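Local coordinates for protein type 3 secretion system chaperone PscG (Pseudomonas aeruginosa, PDB 2UWJ) that acts as a type III secretion chaperone that, together with PscE, keeps the needle protein PscF from polymerising prematurely in the bacterial cytoplasm, at residues C[68-71]-C[72-75]. Residues are numbered along the deposited sequence; the frame is centred on the assembly and turned at random.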
ATOM      1  N   PRO C  68      -3.267   9.602  16.195  1.00 24.89           N
ATOM      2  CA  PRO C  68      -2.769   8.363  16.798  1.00 23.80           C
ATOM      3  C   PRO C  68      -1.794   7.543  15.950  1.00 25.45           C
ATOM      4  O   PRO C  68      -0.924   6.887  16.492  1.00 23.82           O
ATOM      5  CB  PRO C  68      -4.060   7.595  17.134  1.00 27.46           C
ATOM      6  CG  PRO C  68      -5.071   8.753  17.414  1.00 28.68           C
ATOM      7  CD  PRO C  68      -4.750   9.674  16.247  1.00 25.77           C
ATOM      8  N   ALA C  69      -1.917   7.599  14.627  1.00 25.35           N
ATOM      9  CA  ALA C  69      -1.023   6.807  13.784  1.00 23.18           C
ATOM     10  C   ALA C  69       0.452   7.257  13.915  1.00 21.45           C
ATOM     11  O   ALA C  69       1.327   6.568  13.416  1.00 21.82           O
ATOM     12  CB  ALA C  69      -1.467   6.908  12.304  1.00 23.32           C
ATOM     13  N   LEU C  70       0.691   8.446  14.487  1.00 19.79           N
ATOM     14  CA  LEU C  70       2.048   8.954  14.660  1.00 21.46           C
ATOM     15  C   LEU C  70       2.658   8.481  15.985  1.00 23.71           C
ATOM     16  O   LEU C  70       3.897   8.547  16.157  1.00 24.21           O
ATOM     17  CB  LEU C  70       2.097  10.495  14.629  1.00 19.45           C
ATOM     18  CG  LEU C  70       1.588  11.121  13.325  1.00 19.13           C
ATOM     19  CD1 LEU C  70       1.687  12.643  13.445  1.00 24.39           C
ATOM     20  CD2 LEU C  70       2.405  10.577  12.100  1.00 21.16           C
ATOM     21  N   GLU C  71       1.814   7.970  16.891  1.00 18.49           N
ATOM     22  CA  GLU C  71       2.319   7.545  18.227  1.00 24.33           C
ATOM     23  C   GLU C  71       3.510   6.547  18.211  1.00 22.79           C
ATOM     24  O   GLU C  71       4.388   6.664  19.040  1.00 22.11           O
ATOM     25  CB  GLU C  71       1.188   7.006  19.106  1.00 22.21           C
ATOM     26  CG  GLU C  71       0.190   8.089  19.558  1.00 25.64           C
ATOM     27  CD  GLU C  71       0.829   8.984  20.635  1.00 31.40           C
ATOM     28  OE1 GLU C  71       1.415   8.410  21.582  1.00 30.27           O
ATOM     29  OE2 GLU C  71       0.780  10.219  20.512  1.00 29.44           O
ATOM     30  N   PRO C  72       3.507   5.543  17.303  1.00 20.89           N
ATOM     31  CA  PRO C  72       4.652   4.622  17.299  1.00 21.94           C
ATOM     32  C   PRO C  72       6.008   5.341  17.162  1.00 23.98           C
ATOM     33  O   PRO C  72       6.996   4.874  17.716  1.00 21.46           O
ATOM     34  CB  PRO C  72       4.378   3.706  16.090  1.00 19.05           C
ATOM     35  CG  PRO C  72       2.796   3.632  16.093  1.00 20.92           C
ATOM     36  CD  PRO C  72       2.427   5.084  16.384  1.00 16.82           C
ATOM     37  N   TRP C  73       6.057   6.424  16.367  1.00 20.81           N
ATOM     38  CA  TRP C  73       7.288   7.160  16.181  1.00 19.25           C
ATOM     39  C   TRP C  73       7.761   7.741  17.501  1.00 23.03           C
ATOM     40  O   TRP C  73       8.978   7.728  17.764  1.00 19.55           O
ATOM     41  CB  TRP C  73       7.132   8.309  15.168  1.00 19.63           C
ATOM     42  CG  TRP C  73       6.732   7.788  13.848  1.00 19.98           C
ATOM     43  CD1 TRP C  73       5.448   7.554  13.389  1.00 20.43           C
ATOM     44  CD2 TRP C  73       7.614   7.387  12.799  1.00 22.99           C
ATOM     45  NE1 TRP C  73       5.493   7.031  12.097  1.00 22.83           N
ATOM     46  CE2 TRP C  73       6.815   6.929  11.719  1.00 26.72           C
ATOM     47  CE3 TRP C  73       9.017   7.374  12.664  1.00 30.66           C
ATOM     48  CZ2 TRP C  73       7.386   6.467  10.515  1.00 28.98           C
ATOM     49  CZ3 TRP C  73       9.574   6.908  11.454  1.00 28.01           C
ATOM     50  CH2 TRP C  73       8.772   6.474  10.415  1.00 25.05           C
ATOM     51  N   PHE C  74       6.853   8.245  18.330  1.00 20.27           N
ATOM     52  CA  PHE C  74       7.276   8.797  19.634  1.00 22.99           C
ATOM     53  C   PHE C  74       7.794   7.657  20.557  1.00 22.63           C
ATOM     54  O   PHE C  74       8.799   7.860  21.252  1.00 24.31           O
ATOM     55  CB  PHE C  74       6.138   9.600  20.296  1.00 20.94           C
ATOM     56  CG  PHE C  74       5.566  10.669  19.381  1.00 20.93           C
ATOM     57  CD1 PHE C  74       6.414  11.459  18.611  1.00 20.29           C
ATOM     58  CD2 PHE C  74       4.173  10.864  19.279  1.00 24.00           C
ATOM     59  CE1 PHE C  74       5.884  12.455  17.729  1.00 25.87           C
ATOM     60  CE2 PHE C  74       3.641  11.842  18.416  1.00 23.66           C
ATOM     61  CZ  PHE C  74       4.486  12.630  17.645  1.00 24.79           C
ATOM     62  N   ALA C  75       7.128   6.490  20.559  1.00 22.61           N
ATOM     63  CA  ALA C  75       7.639   5.330  21.335  1.00 21.70           C
ATOM     64  C   ALA C  75       9.099   5.013  20.838  1.00 27.39           C
ATOM     65  O   ALA C  75      10.021   4.779  21.636  1.00 25.31           O
ATOM     66  CB  ALA C  75       6.776   4.093  21.080  1.00 21.74           C
TER
HETATM   67  O   HOH W   1       2.845   6.257  11.169  1.00 22.59           O
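Leu70 and Phe74 meet where a short 3-10 turn, residues 68-70, runs into helix 71-80. The Leu70 carbonyl oxygen sits 3.9 Å above the Phe74 ring plane, offset toward its rim, while Leu70 CB lies 4.3 Å from Phe74 CE2. The bend at chi2 (-73°) carries the Glu71 carboxylate round to the ring edge, where OE2 lies in plane, 3.7 Å from Phe74 CD2, the carboxylate turned 70° to the ring. It is fixed there from outside: Asn65 bonds OE2 and Arg90, on helix 84-95, forms a salt bridge with OE1. This is the tight side, with Phe61 and Ala62 also touching the Phe74 side chain.

Leu70 and Trp73 side chains barely meet (CD2 to CD1, 4.5 Å), although the indole edge lies against the Leu70 carbonyl oxygen (CD1 to O, 3.3 Å). The looser part is where a water bridges, donating to Ala69 O at 2.7 Å and accepting from Trp73 NE1 at 2.9 Å. The Trp73 side chain packs on Leu43, Ile46 and Ser47 of helix 38-51, and on an apolar side chain of another protein's chain.

The backbone changes pitch here: Trp73 N bonds Leu70 O weakly, whereas Ala75 N reaches Glu71 O at 3.1 Å and a nearly straight 167°. Such a 3-10 lead-in here starts one helix of a TPR-like all-helical array.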